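Local coordinates for protein alkaline serine protease (Thermobifida fusca, PDB 2PFE) that probably hydrolyses peptide bonds within proteins as a secreted serine endopeptidase of the S1 (alpha-lytic protease-like) family, this chain being its mature protease domain, at residues A[9-12]-A[13-16]; A[158-161]-A[162-165]. All blocks are in the same frame, centred on the assembly; numbering follows the deposited sequence.

The two contacts sit on the two halves of a chymotrypsin-like double-barrel protease, their centres about 22 Å apart and their nearest atoms about 12 Å apart, so they do not touch. Interaction 1 is a hairpin of the N-terminal half; its Cys16 is disulfide-bonded to Cys36, and the Cys16 side chain comes within about 4 Å of that of Ser140 and about 5 Å of that of His35, members of the predicted charge relay with Asp59. Interaction 2 is a turn on the C-terminal barrel, whose Thr158 and Gly159 line the pocket of the bound sulfonyl inhibitor. The inhibitor thus lies between them, about 7 Å from the Cys16 side chain.

Interaction 1: A[9-12]-A[13-16]; sequences YYFG and NYRC
Phe11 and Tyr14 close a two-residue beta hairpin through a type II' turn, and its antiparallel arms are laced by paired backbone bonds: Phe11 N to Tyr14 O and Tyr14 N to Phe11 O (2.8 Å), then Tyr9 N to Cys16 O and Cys16 N to Tyr9 O. Gly12 takes the first corner of the turn with positive phi (53°), which by itself favours glycine, as is usual at this position of a type II' turn.

Tyr9, Phe11, Tyr14 and Cys16 share one face of the ribbon. With Phe11 CG between the backbone N and the carbonyl carbon (chi1 49°), the ring reaches across to the partner strand, where Tyr14 CB lies over one ring face in a CH-pi contact, 3.4 Å from Phe11 CE1. Cys16 SG meets the same ring at its edge, 3.8 Å from Phe11 CZ. Tyr9 turns inward likewise, its CE2 3.5 Å from Cys16 CB, while its hydroxyl is hydrogen-bonded to Thr32 OG1. Replacing Phe11 with an alanine would probably open a gap beside Cys16 SG and deprive Tyr14 CB of the ring beneath it.

On the other face, Tyr10 and Arg15 lie side by side, ring and guanidinium planes 17° apart. Tyr10 CE2 touches Arg15 CD at 3.7 Å, and a water accepts from Arg15 NH1 (2.8 Å). Chemically, then, the hairpin has two unlike faces: Tyr10 and Arg15 on one, with a water at their polar ends, and on the other the Tyr9 and Phe11 rings packed against Cys16, whose disulfide to Cys36 ties the hairpin to the chain next to His35.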
ATOM      1  N   TYR A   9      -5.878  -6.598  -6.524  1.00  5.93           N
ATOM      2  CA  TYR A   9      -6.120  -6.144  -7.894  1.00  5.88           C
ATOM      3  C   TYR A   9      -5.141  -6.832  -8.858  1.00  6.17           C
ATOM      4  O   TYR A   9      -4.075  -7.298  -8.444  1.00  5.71           O
ATOM      5  CB  TYR A   9      -6.100  -4.607  -7.998  1.00  5.65           C
ATOM      6  CG  TYR A   9      -4.739  -3.950  -7.865  1.00  3.71           C
ATOM      7  CD1 TYR A   9      -4.030  -3.531  -8.993  1.00  4.03           C
ATOM      8  CD2 TYR A   9      -4.179  -3.703  -6.609  1.00  4.93           C
ATOM      9  CE1 TYR A   9      -2.783  -2.898  -8.876  1.00  4.02           C
ATOM     10  CE2 TYR A   9      -2.949  -3.069  -6.480  1.00  4.72           C
ATOM     11  CZ  TYR A   9      -2.242  -2.674  -7.607  1.00  3.28           C
ATOM     12  OH  TYR A   9      -1.009  -2.056  -7.512  1.00  5.06           O
ATOM     13  N   TYR A  10      -5.511  -6.905 -10.138  1.00  7.04           N
ATOM     14  CA  TYR A  10      -4.783  -7.751 -11.087  1.00  8.40           C
ATOM     15  C   TYR A  10      -4.292  -7.042 -12.333  1.00  8.26           C
ATOM     16  O   TYR A  10      -4.888  -6.060 -12.794  1.00  8.60           O
ATOM     17  CB  TYR A  10      -5.641  -8.952 -11.495  1.00  9.31           C
ATOM     18  CG  TYR A  10      -6.328  -9.589 -10.321  1.00 11.25           C
ATOM     19  CD1 TYR A  10      -7.661  -9.314 -10.043  1.00 13.27           C
ATOM     20  CD2 TYR A  10      -5.632 -10.434  -9.456  1.00 11.93           C
ATOM     21  CE1 TYR A  10      -8.303  -9.881  -8.951  1.00 14.43           C
ATOM     22  CE2 TYR A  10      -6.270 -11.004  -8.344  1.00 12.54           C
ATOM     23  CZ  TYR A  10      -7.603 -10.716  -8.107  1.00 12.75           C
ATOM     24  OH  TYR A  10      -8.248 -11.275  -7.026  1.00 14.53           O
ATOM     25  N   PHE A  11      -3.196  -7.552 -12.882  1.00  8.01           N
ATOM     26  CA  PHE A  11      -2.633  -7.025 -14.124  1.00  7.92           C
ATOM     27  C   PHE A  11      -1.732  -8.086 -14.717  1.00  7.22           C
ATOM     28  O   PHE A  11      -0.783  -8.553 -14.087  1.00  6.81           O
ATOM     29  CB  PHE A  11      -1.887  -5.691 -13.899  1.00  8.53           C
ATOM     30  CG  PHE A  11      -0.929  -5.725 -12.754  1.00  8.79           C
ATOM     31  CD1 PHE A  11       0.423  -5.964 -12.968  1.00 11.11           C
ATOM     32  CD2 PHE A  11      -1.379  -5.535 -11.455  1.00 10.98           C
ATOM     33  CE1 PHE A  11       1.311  -6.024 -11.895  1.00 10.96           C
ATOM     34  CE2 PHE A  11      -0.497  -5.594 -10.380  1.00  9.27           C
ATOM     35  CZ  PHE A  11       0.848  -5.844 -10.598  1.00 10.97           C
ATOM     36  N   GLY A  12      -2.064  -8.500 -15.933  1.00  6.40           N
ATOM     37  CA  GLY A  12      -1.311  -9.550 -16.572  1.00  6.05           C
ATOM     38  C   GLY A  12      -1.220 -10.764 -15.675  1.00  5.14           C
ATOM     39  O   GLY A  12      -2.231 -11.322 -15.243  1.00  3.86           O
ATOM     40  N   ASN A  13       0.012 -11.160 -15.410  1.00  5.33           N
ATOM     41  CA  ASN A  13       0.324 -12.372 -14.689  1.00  6.24           C
ATOM     42  C   ASN A  13       0.296 -12.156 -13.163  1.00  5.29           C
ATOM     43  O   ASN A  13       0.542 -13.080 -12.399  1.00  4.73           O
ATOM     44  CB  ASN A  13       1.707 -12.859 -15.165  1.00  7.89           C
ATOM     45  CG  ASN A  13       2.109 -14.177 -14.560  1.00 10.74           C
ATOM     46  OD1 ASN A  13       3.205 -14.300 -14.011  1.00 15.22           O
ATOM     47  ND2 ASN A  13       1.230 -15.170 -14.642  1.00 13.41           N
ATOM     48  N   TYR A  14      -0.037 -10.941 -12.732  1.00  5.61           N
ATOM     49  CA  TYR A  14       0.233 -10.540 -11.349  1.00  7.05           C
ATOM     50  C   TYR A  14      -0.957 -10.090 -10.528  1.00  6.57           C
ATOM     51  O   TYR A  14      -2.016  -9.722 -11.049  1.00  5.66           O
ATOM     52  CB  TYR A  14       1.293  -9.423 -11.307  1.00  8.34           C
ATOM     53  CG  TYR A  14       2.592  -9.771 -11.994  1.00 10.52           C
ATOM     54  CD1 TYR A  14       2.931  -9.185 -13.212  1.00 12.39           C
ATOM     55  CD2 TYR A  14       3.481 -10.689 -11.430  1.00 12.71           C
ATOM     56  CE1 TYR A  14       4.123  -9.502 -13.857  1.00 13.90           C
ATOM     57  CE2 TYR A  14       4.684 -11.015 -12.061  1.00 14.23           C
ATOM     58  CZ  TYR A  14       4.994 -10.421 -13.278  1.00 14.09           C
ATOM     59  OH  TYR A  14       6.178 -10.734 -13.911  1.00 14.49           O
ATOM     60  N   ARG A  15      -0.717 -10.112  -9.218  1.00  6.38           N
ATOM     61  CA  ARG A  15      -1.630  -9.654  -8.189  1.00  7.59           C
ATOM     62  C   ARG A  15      -0.859  -8.709  -7.252  1.00  6.63           C
ATOM     63  O   ARG A  15       0.269  -9.009  -6.850  1.00  6.53           O
ATOM     64  CB  ARG A  15      -2.103 -10.890  -7.413  1.00  8.68           C
ATOM     65  CG  ARG A  15      -2.996 -10.636  -6.235  1.00 11.82           C
ATOM     66  CD  ARG A  15      -3.736 -11.888  -5.867  1.00 14.11           C
ATOM     67  NE  ARG A  15      -3.037 -12.676  -4.862  1.00 14.10           N
ATOM     68  CZ  ARG A  15      -3.661 -13.423  -3.958  1.00 15.96           C
ATOM     69  NH1 ARG A  15      -4.987 -13.468  -3.941  1.00 16.96           N
ATOM     70  NH2 ARG A  15      -2.965 -14.119  -3.078  1.00 18.36           N
ATOM     71  N   CYS A  16      -1.433  -7.545  -6.953  1.00  5.97           N
ATOM     72  CA  CYS A  16      -0.986  -6.717  -5.815  1.00  5.51           C
ATOM     73  C   CYS A  16      -2.182  -6.399  -4.932  1.00  4.86           C
ATOM     74  O   CYS A  16      -3.285  -6.827  -5.234  1.00  4.05           O
ATOM     75  CB  CYS A  16      -0.312  -5.424  -6.275  1.00  5.82           C
ATOM     76  SG  CYS A  16       1.402  -5.640  -6.807  1.00  7.86           S
TER
HETATM   77  O   HOH W   1      -7.142 -12.838  -5.544  1.00 25.60           O

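Interaction 2: A[158-161]-A[162-165]; sequences TGDC and RSGG. With AES (4-(2-aminoethyl)benzenesulfonyl fluoride), chain D.
Asp160 OD1 collects the backbone N-H groups of Arg162 and Ser163. Ser163 N gives the straighter bond, 2.8 Å to Asp160 OD1, with an angle of 174° at the hydrogen and an approach nearly along the C-O axis of the carboxylate; Arg162 N adds a weak bond to the same oxygen, which makes an Asx turn. This grip depends on chi1 of Asp160 (67°), which places CG between the backbone N and carbonyl carbon and turns the carboxylate in over the loop. Asp160 OD2 accepts from a water at 2.9 Å, and that water also accepts from Arg162 NE and meets Ser163 OG at 2.7 Å. Asp160 OD2 and Arg162 NE are 4.6 Å apart, the oxygen well out of the guanidinium plane, so the opposite charges are near without a direct salt bridge, and the water bridges them.

In the backbone, Asp160 N donates to Gly164 O (3.1 Å) from above the carbonyl plane, and Gly164 N returns a weak bond to Asp160 O. Cys161 N is satisfied by Glu136 OE2. Gly159 and Gly165 face each other closely, their CA atoms 4.3 Å apart, where side chains would clash. Gly159 O takes a weak bond from the inhibitor amine, N8, at 3.3 Å. The turn connects strands 149-157 and 164-171, antiparallel neighbours in the C-terminal barrel, and the Cys161-Cys134 disulfide fastens it to the loop carrying Glu136.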
ATOM      1  N   THR A 158      11.606  -9.728   3.314  1.00  7.68           N
ATOM      2  CA  THR A 158      12.182 -11.069   3.187  1.00  8.43           C
ATOM      3  C   THR A 158      11.440 -12.026   4.092  1.00  8.51           C
ATOM      4  O   THR A 158      10.889 -11.601   5.103  1.00  9.13           O
ATOM      5  CB  THR A 158      13.691 -11.102   3.505  1.00  9.11           C
ATOM      6  OG1 THR A 158      14.206 -12.392   3.155  1.00 10.01           O
ATOM      7  CG2 THR A 158      13.956 -10.837   4.981  1.00 11.24           C
ATOM      8  N   GLY A 159      11.416 -13.302   3.728  1.00  8.20           N
ATOM      9  CA  GLY A 159      10.772 -14.310   4.548  1.00  8.62           C
ATOM     10  C   GLY A 159       9.326 -14.491   4.146  1.00  8.46           C
ATOM     11  O   GLY A 159       8.952 -14.268   2.989  1.00  9.98           O
ATOM     12  N   ASP A 160       8.502 -14.917   5.093  1.00  7.50           N
ATOM     13  CA  ASP A 160       7.086 -15.152   4.804  1.00  7.64           C
ATOM     14  C   ASP A 160       6.326 -15.100   6.102  1.00  6.68           C
ATOM     15  O   ASP A 160       6.929 -14.848   7.162  1.00  6.62           O
ATOM     16  CB  ASP A 160       6.880 -16.489   4.057  1.00  7.87           C
ATOM     17  CG  ASP A 160       7.209 -17.717   4.899  1.00  9.87           C
ATOM     18  OD1 ASP A 160       7.097 -17.683   6.149  1.00 10.00           O
ATOM     19  OD2 ASP A 160       7.556 -18.747   4.279  1.00 14.52           O
ATOM     20  N   CYS A 161       5.015 -15.356   6.044  1.00  7.01           N
ATOM     21  CA  CYS A 161       4.217 -15.355   7.263  1.00  7.86           C
ATOM     22  C   CYS A 161       4.097 -16.691   7.977  1.00  8.98           C
ATOM     23  O   CYS A 161       3.485 -16.769   9.042  1.00 10.51           O
ATOM     24  CB  CYS A 161       2.839 -14.755   7.011  1.00  7.80           C
ATOM     25  SG  CYS A 161       2.922 -12.981   6.814  1.00  6.48           S
ATOM     26  N   ARG A 162       4.657 -17.742   7.398  1.00  9.18           N
ATOM     27  CA  ARG A 162       4.664 -19.014   8.094  1.00 10.46           C
ATOM     28  C   ARG A 162       5.769 -19.021   9.148  1.00 10.22           C
ATOM     29  O   ARG A 162       5.542 -19.368  10.306  1.00 10.91           O
ATOM     30  CB  ARG A 162       4.866 -20.153   7.117  1.00 10.45           C
ATOM     31  CG  ARG A 162       4.684 -21.512   7.753  1.00 13.21           C
ATOM     32  CD  ARG A 162       4.779 -22.608   6.706  1.00 16.92           C
ATOM     33  NE  ARG A 162       6.111 -22.687   6.110  1.00 18.38           N
ATOM     34  CZ  ARG A 162       6.536 -23.701   5.360  1.00 20.25           C
ATOM     35  NH1 ARG A 162       5.734 -24.731   5.106  1.00 21.29           N
ATOM     36  NH2 ARG A 162       7.771 -23.689   4.870  1.00 21.50           N
ATOM     37  N   SER A 163       6.968 -18.625   8.737  1.00  9.70           N
ATOM     38  CA  SER A 163       8.119 -18.662   9.630  1.00  9.38           C
ATOM     39  C   SER A 163       8.561 -17.262  10.072  1.00  8.70           C
ATOM     40  O   SER A 163       9.352 -17.113  11.011  1.00  9.03           O
ATOM     41  CB  SER A 163       9.256 -19.439   8.968  1.00  9.74           C
ATOM     42  OG  SER A 163       8.872 -20.784   8.712  1.00 11.73           O
ATOM     43  N   GLY A 164       8.014 -16.230   9.436  1.00  7.06           N
ATOM     44  CA  GLY A 164       8.380 -14.865   9.793  1.00  6.63           C
ATOM     45  C   GLY A 164       9.335 -14.209   8.809  1.00  5.20           C
ATOM     46  O   GLY A 164       9.880 -14.842   7.914  1.00  5.28           O
ATOM     47  N   GLY A 165       9.522 -12.918   9.018  1.00  5.12           N
ATOM     48  CA  GLY A 165      10.401 -12.128   8.182  1.00  5.95           C
ATOM     49  C   GLY A 165      10.428 -10.682   8.618  1.00  6.36           C
ATOM     50  O   GLY A 165      10.095 -10.347   9.772  1.00  7.71           O
TER
HETATM   51  C3  AES D1002       7.465 -10.593  -1.348  1.00 19.87           C
HETATM   52  C2  AES D1002       6.734  -9.514  -1.854  1.00 20.34           C
HETATM   53  C1  AES D1002       6.281  -8.525  -0.980  1.00 19.84           C
HETATM   54  S   AES D1002       5.324  -7.138  -1.501  1.00 18.07           S
HETATM   55  O1S AES D1002       6.016  -5.822  -1.316  1.00 15.69           O
HETATM   56  O2S AES D1002       4.071  -7.277  -0.235  1.00 20.38           O
HETATM   57  C6  AES D1002       6.530  -8.633   0.389  1.00 19.69           C
HETATM   58  C5  AES D1002       7.262  -9.704   0.890  1.00 19.73           C
HETATM   59  C4  AES D1002       7.727 -10.693   0.031  1.00 20.15           C
HETATM   60  C7  AES D1002       8.518 -11.836   0.654  1.00 21.57           C
HETATM   61  C8  AES D1002       9.424 -12.548  -0.348  1.00 23.83           C
HETATM   62  N8  AES D1002      10.589 -13.099   0.318  1.00 26.10           N
HETATM   63  O   HOH W   2       8.680 -20.740   6.044  1.00 22.95           O